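Local atomic coordinates of lipoate-protein ligase 1 (Plasmodium falciparum, PDB entry 5T8U), a protein that belongs to the lipoate-protein ligase family, pairing a catalytic domain of the lipoyl ligase A/B type with a C-terminal domain, and holds lipoic acid in this model. Residues N130-E135 / C213-I218; D313-D318 / N343-N348. All coordinates share one frame; numbering follows the deposited sequence.

Interaction 1 (130-135 with 213-218) and interaction 2 (313-318 with 343-348) lie on opposite sides of the chain's centre, with about 35 Å between their own centres and about 24 Å between their nearest atoms. The first joins two helices of the lipoyl ligase A/B region; the second joins the starts of two helices in the C-terminal family region. Bound lipoic acid sits about 13 Å from the Leu216 side chain in interaction 1 and about 12 Å from the Asp313 side chain in interaction 2. Neither contact supplies a residue of the ligand pocket, which is lined by others such as Trp59, Lys150 and His166.

Interaction 1 (N130-E135 / C213-I218); sequences NHFNIE and CENLCI
Phe132 carries this contact, its ring reaching from the C-terminal part of helix 117-132 to the first turns of helix 213-227, where Asn215 and Leu216 meet it. The polar approach is at the ring edge. Asn215 OD1 lies near the ring plane, 3.3 Å from Phe132 CE1 and almost as close to CZ, so the amide oxygen faces the slightly positive C-H rim and not the pi cloud. The amide plane is turned 63° from the ring, and the two side chains run antiparallel alongside one another. The backbone O of Asn215 also lies in the ring plane at this edge, 4.0 Å from Phe132 CZ.

Both helices belong to the lipoyl ligase A/B catalytic region, which is built around a mixed beta-sheet. Cys213 and Cys217 of helix 213-227 touch Val106 on strand 105-112, whereas Phe132 docks on another part of the helix surface, also touching Ala219.

The apolar part of the contact belongs to Leu216. Its CD2 comes within 3.9 Å of Phe132 CE2, the two side chains crossing at about a right angle, while Leu216 CA approaches Phe132 CZ obliquely at 3.8 Å. With CG anti to the backbone N (chi1 -177°), Leu216 carries CD2, the branch that touches, to the ring. In Phe132 CG stands anti to the carbonyl carbon instead, a torsion (chi1 -49°) that carries the ring out to helix 213-227. One face of its ring is backed from within its own segment by His131 CB, 3.6 Å above the plane and offset toward the rim. Asn133 follows with positive phi and turns the chain out of the helix. Nearby, Asn130 ND2 makes a hydrogen bond to Glu223 OE1, a polar tie between the same two helices.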
ATOM      1  N   ASN A 130      19.218  13.261  -9.471  0.99 72.94           N
ATOM      2  CA  ASN A 130      19.719  14.625  -9.341  0.99 73.17           C
ATOM      3  C   ASN A 130      20.506  14.814  -8.052  0.99 74.34           C
ATOM      4  O   ASN A 130      21.568  15.448  -8.053  0.99 75.48           O
ATOM      5  CB  ASN A 130      18.557  15.616  -9.402  0.99 72.39           C
ATOM      6  CG  ASN A 130      17.884  15.642 -10.757  0.99 73.75           C
ATOM      7  OD1 ASN A 130      18.463  15.223 -11.758  0.99 76.57           O
ATOM      8  ND2 ASN A 130      16.655  16.143 -10.798  0.99 72.51           N
ATOM      9  N   HIS A 131      20.007  14.274  -6.940  1.00 75.08           N
ATOM     10  CA  HIS A 131      20.565  14.596  -5.634  1.00 75.96           C
ATOM     11  C   HIS A 131      21.525  13.543  -5.101  1.00 75.77           C
ATOM     12  O   HIS A 131      22.180  13.792  -4.082  1.00 76.40           O
ATOM     13  CB  HIS A 131      19.433  14.810  -4.624  1.00 74.23           C
ATOM     14  CG  HIS A 131      18.495  15.912  -5.004  1.00 75.14           C
ATOM     15  ND1 HIS A 131      17.761  15.893  -6.169  1.00 75.74           N
ATOM     16  CD2 HIS A 131      18.180  17.070  -4.379  1.00 76.04           C
ATOM     17  CE1 HIS A 131      17.030  16.990  -6.245  1.00 75.41           C
ATOM     18  NE2 HIS A 131      17.264  17.721  -5.170  1.00 75.70           N
ATOM     19  N   PHE A 132      21.628  12.380  -5.749  0.94 72.02           N
ATOM     20  CA  PHE A 132      22.535  11.345  -5.270  0.94 70.77           C
ATOM     21  C   PHE A 132      23.214  10.586  -6.405  0.94 70.45           C
ATOM     22  O   PHE A 132      23.934   9.616  -6.134  0.94 70.94           O
ATOM     23  CB  PHE A 132      21.777  10.370  -4.361  0.94 69.01           C
ATOM     24  CG  PHE A 132      20.952  11.053  -3.306  0.94 67.56           C
ATOM     25  CD1 PHE A 132      21.543  11.539  -2.154  0.94 69.42           C
ATOM     26  CD2 PHE A 132      19.588  11.224  -3.477  0.94 64.55           C
ATOM     27  CE1 PHE A 132      20.787  12.176  -1.184  0.94 67.35           C
ATOM     28  CE2 PHE A 132      18.828  11.857  -2.512  0.94 63.11           C
ATOM     29  CZ  PHE A 132      19.428  12.333  -1.364  0.94 64.52           C
ATOM     30  N   ASN A 133      23.020  11.001  -7.656  0.78 69.73           N
ATOM     31  CA  ASN A 133      23.643  10.355  -8.813  0.78 70.25           C
ATOM     32  C   ASN A 133      23.429   8.843  -8.783  0.78 68.15           C
ATOM     33  O   ASN A 133      24.303   8.059  -9.162  0.78 69.81           O
ATOM     34  CB  ASN A 133      25.132  10.695  -8.893  0.78 72.56           C
ATOM     35  CG  ASN A 133      25.624  10.800 -10.323  0.78 75.28           C
ATOM     36  OD1 ASN A 133      25.327  11.769 -11.022  0.78 75.45           O
ATOM     37  ND2 ASN A 133      26.379   9.801 -10.769  0.78 77.48           N
ATOM     38  N   ILE A 134      22.251   8.432  -8.328  0.87 62.87           N
ATOM     39  CA  ILE A 134      21.857   7.029  -8.299  0.87 60.99           C
ATOM     40  C   ILE A 134      20.926   6.793  -9.481  0.87 62.95           C
ATOM     41  O   ILE A 134      19.782   7.259  -9.487  0.87 58.46           O
ATOM     42  CB  ILE A 134      21.188   6.658  -6.968  0.87 59.02           C
ATOM     43  CG1 ILE A 134      22.234   6.626  -5.851  0.87 60.15           C
ATOM     44  CG2 ILE A 134      20.478   5.304  -7.069  0.87 57.82           C
ATOM     45  CD1 ILE A 134      21.658   6.477  -4.455  0.87 58.48           C
ATOM     46  N   GLU A 135      21.418   6.070 -10.483  0.93 75.55           N
ATOM     47  CA  GLU A 135      20.628   5.757 -11.669  0.93 79.55           C
ATOM     48  C   GLU A 135      19.738   4.559 -11.361  0.93 78.54           C
ATOM     49  O   GLU A 135      20.215   3.422 -11.286  0.93 79.91           O
ATOM     50  CB  GLU A 135      21.547   5.485 -12.856  0.93 82.97           C
ATOM     51  CG  GLU A 135      22.118   6.751 -13.480  0.93 85.77           C
ATOM     52  CD  GLU A 135      23.429   6.510 -14.202  0.93 90.49           C
ATOM     53  OE1 GLU A 135      23.558   5.462 -14.868  0.93 92.11           O
ATOM     54  OE2 GLU A 135      24.334   7.366 -14.098  0.93 92.26           O
ATOM     55  N   CYS A 213      17.975   9.300   6.055  1.00 88.92           N
ATOM     56  CA  CYS A 213      16.529   9.486   5.978  1.00 90.77           C
ATOM     57  C   CYS A 213      16.182  10.956   5.777  1.00 89.20           C
ATOM     58  O   CYS A 213      15.342  11.300   4.937  1.00 89.61           O
ATOM     59  CB  CYS A 213      15.865   8.940   7.242  1.00 92.69           C
ATOM     60  SG  CYS A 213      16.115   7.165   7.502  1.00 96.69           S
ATOM     61  N   GLU A 214      16.825  11.841   6.541  1.00 85.38           N
ATOM     62  CA  GLU A 214      16.578  13.271   6.392  1.00 84.47           C
ATOM     63  C   GLU A 214      17.028  13.770   5.024  1.00 83.91           C
ATOM     64  O   GLU A 214      16.310  14.531   4.365  1.00 81.45           O
ATOM     65  CB  GLU A 214      17.288  14.035   7.509  1.00 89.18           C
ATOM     66  CG  GLU A 214      16.643  13.849   8.875  1.00 92.79           C
ATOM     67  CD  GLU A 214      17.616  14.037  10.023  1.00 98.19           C
ATOM     68  OE1 GLU A 214      18.835  13.862   9.812  1.00101.02           O
ATOM     69  OE2 GLU A 214      17.160  14.360  11.140  1.00 98.90           O
ATOM     70  N   ASN A 215      18.213  13.349   4.580  1.00 90.73           N
ATOM     71  CA  ASN A 215      18.719  13.762   3.274  1.00 90.73           C
ATOM     72  C   ASN A 215      17.760  13.339   2.164  1.00 83.24           C
ATOM     73  O   ASN A 215      17.255  14.173   1.399  1.00 85.74           O
ATOM     74  CB  ASN A 215      20.112  13.160   3.057  1.00 93.12           C
ATOM     75  CG  ASN A 215      20.908  13.881   1.983  1.00 96.80           C
ATOM     76  OD1 ASN A 215      20.343  14.541   1.111  1.00 97.03           O
ATOM     77  ND2 ASN A 215      22.233  13.750   2.039  1.00 99.39           N
ATOM     78  N   LEU A 216      17.489  12.034   2.075  1.00 68.83           N
ATOM     79  CA  LEU A 216      16.585  11.525   1.050  1.00 62.79           C
ATOM     80  C   LEU A 216      15.233  12.219   1.113  1.00 60.22           C
ATOM     81  O   LEU A 216      14.671  12.596   0.078  1.00 57.29           O
ATOM     82  CB  LEU A 216      16.422  10.010   1.209  1.00 60.06           C
ATOM     83  CG  LEU A 216      15.575   9.237   0.187  1.00 56.43           C
ATOM     84  CD1 LEU A 216      14.087   9.269   0.531  1.00 53.34           C
ATOM     85  CD2 LEU A 216      15.818   9.727  -1.239  1.00 56.86           C
ATOM     86  N   CYS A 217      14.688  12.395   2.319  1.00 64.17           N
ATOM     87  CA  CYS A 217      13.387  13.041   2.458  1.00 64.13           C
ATOM     88  C   CYS A 217      13.415  14.459   1.900  1.00 63.92           C
ATOM     89  O   CYS A 217      12.544  14.846   1.114  1.00 64.88           O
ATOM     90  CB  CYS A 217      12.962  13.046   3.925  1.00 64.80           C
ATOM     91  SG  CYS A 217      12.347  11.451   4.532  1.00 65.39           S
ATOM     92  N   ILE A 218      14.414  15.251   2.298  0.93 58.57           N
ATOM     93  CA  ILE A 218      14.503  16.635   1.834  0.93 56.83           C
ATOM     94  C   ILE A 218      14.594  16.675   0.314  0.93 55.44           C
ATOM     95  O   ILE A 218      13.844  17.403  -0.351  0.93 55.16           O
ATOM     96  CB  ILE A 218      15.697  17.347   2.498  0.93 59.65           C
ATOM     97  CG1 ILE A 218      15.430  17.526   3.995  0.93 59.83           C
ATOM     98  CG2 ILE A 218      15.962  18.710   1.845  0.93 61.25           C
ATOM     99  CD1 ILE A 218      16.626  18.003   4.792  0.93 62.19           C
TER

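Interaction 2 (D313-D318 / N343-N348); sequences DINLID and NVENKN
Asp313 and Asn346 meet through matching torsions: each has CG anti to its own backbone N, with chi1 -159° in Asp313 and -167° in Asn346. This brings the carboxylate of Asp313 across to the Asn346 side chain, where OD2 lies 3.8 Å from Asn346 CB, touching the methylene rather than the amide. Glu345 is bent at its second torsion, which turns its carboxylate toward Asn315, and the two side chains cross at about a right angle. Asn315 OD1 and Glu345 OE1 stand 2.9 Å apart as modelled, but the Asn315 amide is probably turned over; with it turned back, the pair may be a hydrogen bond.

The contact joins the beginnings of helices 314-321 and 347-357 in the region related to the C-terminus of bacterial lipoate ligases. Asp313 and Asn346 are the two N-caps. Leu316 N donates to Asp313 OD1 at 2.9 Å, nearly straight, though it meets the oxygen 44° out of the carboxylate plane. Asn346 OD1 accepts from the backbone N of Tyr349, capping its own helix. Leu316 and Val344 both touch Leu350 of helix 347-357, so apolar packing accompanies the polar contact. On the helix that Asp313 caps, Asp318 forms a salt bridge to Lys69.

Because Asp313 OD2 meets a carbon, the Asn346 methylene, their meeting is a van der Waals touch and not a bond between the helices; each OD1 serves its own helix. Asp313 OD1 and Glu345 OE1 remain 5.8 Å apart, so any repulsion between them is probably modest, and the peptide N-H groups at the start of helix 314-321 would favour a charged carboxylate on Asp313.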
ATOM      1  N   ASP A 313      -3.942  -5.725  -7.318  1.00 68.34           N
ATOM      2  CA  ASP A 313      -5.261  -5.297  -7.781  1.00 69.67           C
ATOM      3  C   ASP A 313      -6.306  -5.793  -6.784  1.00 70.24           C
ATOM      4  O   ASP A 313      -6.970  -6.814  -6.975  1.00 73.83           O
ATOM      5  CB  ASP A 313      -5.525  -5.812  -9.190  1.00 72.46           C
ATOM      6  CG  ASP A 313      -6.590  -5.013  -9.914  1.00 74.72           C
ATOM      7  OD1 ASP A 313      -7.600  -4.647  -9.277  1.00 75.47           O
ATOM      8  OD2 ASP A 313      -6.412  -4.744 -11.121  1.00 75.55           O
ATOM      9  N   ILE A 314      -6.440  -5.042  -5.688  0.93 67.78           N
ATOM     10  CA  ILE A 314      -7.400  -5.394  -4.645  0.93 68.32           C
ATOM     11  C   ILE A 314      -8.828  -5.335  -5.172  0.93 70.11           C
ATOM     12  O   ILE A 314      -9.682  -6.137  -4.770  0.93 73.19           O
ATOM     13  CB  ILE A 314      -7.206  -4.476  -3.420  0.93 66.69           C
ATOM     14  CG1 ILE A 314      -7.294  -2.997  -3.823  0.93 65.72           C
ATOM     15  CG2 ILE A 314      -5.871  -4.782  -2.747  0.93 64.10           C
ATOM     16  CD1 ILE A 314      -7.240  -2.024  -2.656  0.93 65.33           C
ATOM     17  N   ASN A 315      -9.115  -4.391  -6.070  0.85 66.43           N
ATOM     18  CA  ASN A 315     -10.445  -4.308  -6.668  0.85 68.22           C
ATOM     19  C   ASN A 315     -10.811  -5.613  -7.365  0.85 67.37           C
ATOM     20  O   ASN A 315     -11.875  -6.193  -7.115  0.85 66.30           O
ATOM     21  CB  ASN A 315     -10.492  -3.135  -7.649  0.85 71.15           C
ATOM     22  CG  ASN A 315     -11.738  -3.139  -8.513  0.85 76.76           C
ATOM     23  OD1 ASN A 315     -11.763  -3.742  -9.587  0.85 77.31           O
ATOM     24  ND2 ASN A 315     -12.778  -2.452  -8.052  0.85 78.54           N
ATOM     25  N   LEU A 316      -9.929  -6.088  -8.248  1.00 69.78           N
ATOM     26  CA  LEU A 316     -10.142  -7.368  -8.911  1.00 70.02           C
ATOM     27  C   LEU A 316     -10.480  -8.456  -7.902  1.00 70.48           C
ATOM     28  O   LEU A 316     -11.390  -9.262  -8.123  1.00 71.52           O
ATOM     29  CB  LEU A 316      -8.888  -7.733  -9.716  1.00 70.05           C
ATOM     30  CG  LEU A 316      -8.781  -9.073 -10.457  1.00 72.15           C
ATOM     31  CD1 LEU A 316      -8.245 -10.179  -9.549  1.00 72.36           C
ATOM     32  CD2 LEU A 316     -10.102  -9.478 -11.103  1.00 73.90           C
ATOM     33  N   ILE A 317      -9.781  -8.472  -6.766  1.00 69.46           N
ATOM     34  CA  ILE A 317      -9.919  -9.578  -5.824  1.00 70.75           C
ATOM     35  C   ILE A 317     -11.233  -9.482  -5.062  1.00 76.12           C
ATOM     36  O   ILE A 317     -11.852 -10.503  -4.748  1.00 75.49           O
ATOM     37  CB  ILE A 317      -8.704  -9.623  -4.882  1.00 66.83           C
ATOM     38  CG1 ILE A 317      -7.527 -10.248  -5.635  1.00 67.51           C
ATOM     39  CG2 ILE A 317      -9.030 -10.391  -3.588  1.00 66.79           C
ATOM     40  CD1 ILE A 317      -6.297 -10.451  -4.817  1.00 69.13           C
ATOM     41  N   ASP A 318     -11.675  -8.267  -4.734  1.00 87.04           N
ATOM     42  CA  ASP A 318     -12.996  -8.128  -4.128  1.00 93.27           C
ATOM     43  C   ASP A 318     -14.085  -8.534  -5.114  1.00 93.30           C
ATOM     44  O   ASP A 318     -15.034  -9.245  -4.749  1.00 97.07           O
ATOM     45  CB  ASP A 318     -13.206  -6.695  -3.640  1.00 94.66           C
ATOM     46  CG  ASP A 318     -12.357  -6.364  -2.428  1.00 95.42           C
ATOM     47  OD1 ASP A 318     -12.123  -7.270  -1.600  1.00 96.74           O
ATOM     48  OD2 ASP A 318     -11.926  -5.199  -2.301  1.00 95.07           O
ATOM     49  N   ASN A 343     -17.644  -6.208 -14.480  1.00106.05           N
ATOM     50  CA  ASN A 343     -16.889  -5.186 -15.199  1.00112.03           C
ATOM     51  C   ASN A 343     -15.790  -4.699 -14.263  1.00104.17           C
ATOM     52  O   ASN A 343     -16.062  -3.968 -13.304  1.00108.61           O
ATOM     53  CB  ASN A 343     -17.790  -4.035 -15.650  1.00116.04           C
ATOM     54  CG  ASN A 343     -18.541  -3.393 -14.500  1.00118.27           C
ATOM     55  OD1 ASN A 343     -19.005  -4.079 -13.588  1.00119.33           O
ATOM     56  ND2 ASN A 343     -18.660  -2.070 -14.535  1.00118.66           N
ATOM     57  N   VAL A 344     -14.556  -5.109 -14.538  1.00 77.47           N
ATOM     58  CA  VAL A 344     -13.443  -4.897 -13.627  1.00 67.23           C
ATOM     59  C   VAL A 344     -12.460  -3.911 -14.252  1.00 70.63           C
ATOM     60  O   VAL A 344     -12.565  -3.543 -15.421  1.00 71.18           O
ATOM     61  CB  VAL A 344     -12.739  -6.220 -13.264  1.00 64.26           C
ATOM     62  CG1 VAL A 344     -13.695  -7.145 -12.538  1.00 65.82           C
ATOM     63  CG2 VAL A 344     -12.188  -6.897 -14.514  1.00 64.91           C
ATOM     64  N   GLU A 345     -11.488  -3.482 -13.444  1.00 77.66           N
ATOM     65  CA  GLU A 345     -10.438  -2.602 -13.944  1.00 78.97           C
ATOM     66  C   GLU A 345      -9.582  -3.312 -14.986  1.00 73.60           C
ATOM     67  O   GLU A 345      -9.343  -2.780 -16.076  1.00 76.67           O
ATOM     68  CB  GLU A 345      -9.570  -2.109 -12.784  1.00 78.83           C
ATOM     69  CG  GLU A 345      -9.914  -0.714 -12.280  1.00 80.49           C
ATOM     70  CD  GLU A 345     -11.309  -0.620 -11.692  1.00 84.72           C
ATOM     71  OE1 GLU A 345     -11.982  -1.665 -11.574  1.00 87.15           O
ATOM     72  OE2 GLU A 345     -11.732   0.502 -11.345  1.00 85.82           O
ATOM     73  N   ASN A 346      -9.113  -4.517 -14.667  1.00 60.37           N
ATOM     74  CA  ASN A 346      -8.228  -5.285 -15.538  1.00 58.69           C
ATOM     75  C   ASN A 346      -9.000  -6.497 -16.052  1.00 63.93           C
ATOM     76  O   ASN A 346      -9.238  -7.452 -15.304  1.00 61.13           O
ATOM     77  CB  ASN A 346      -6.967  -5.710 -14.786  1.00 55.66           C
ATOM     78  CG  ASN A 346      -5.884  -6.240 -15.707  1.00 57.60           C
ATOM     79  OD1 ASN A 346      -6.167  -6.732 -16.799  1.00 59.80           O
ATOM     80  ND2 ASN A 346      -4.633  -6.143 -15.269  1.00 56.60           N
ATOM     81  N   LYS A 347      -9.391  -6.455 -17.327  0.90 74.38           N
ATOM     82  CA  LYS A 347     -10.152  -7.552 -17.915  0.90 79.98           C
ATOM     83  C   LYS A 347      -9.258  -8.718 -18.322  0.90 79.98           C
ATOM     84  O   LYS A 347      -9.725  -9.861 -18.366  0.90 79.98           O
ATOM     85  CB  LYS A 347     -10.951  -7.045 -19.118  0.90 84.21           C
ATOM     86  CG  LYS A 347     -12.250  -6.352 -18.727  0.90 87.11           C
ATOM     87  CD  LYS A 347     -12.637  -5.237 -19.689  0.90 89.49           C
ATOM     88  CE  LYS A 347     -13.009  -5.770 -21.063  0.90 92.15           C
ATOM     89  NZ  LYS A 347     -13.556  -4.693 -21.937  0.90 94.28           N
ATOM     90  N   ASN A 348      -7.982  -8.457 -18.614  1.00 80.29           N
ATOM     91  CA  ASN A 348      -7.061  -9.544 -18.940  1.00 79.58           C
ATOM     92  C   ASN A 348      -6.861 -10.463 -17.740  1.00 75.27           C
ATOM     93  O   ASN A 348      -7.000 -11.688 -17.848  1.00 80.06           O
ATOM     94  CB  ASN A 348      -5.723  -8.975 -19.412  1.00 79.43           C
ATOM     95  CG  ASN A 348      -5.853  -8.132 -20.666  1.00 82.01           C
ATOM     96  OD1 ASN A 348      -5.982  -6.910 -20.595  1.00 81.54           O
ATOM     97  ND2 ASN A 348      -5.817  -8.783 -21.824  1.00 85.54           N
TER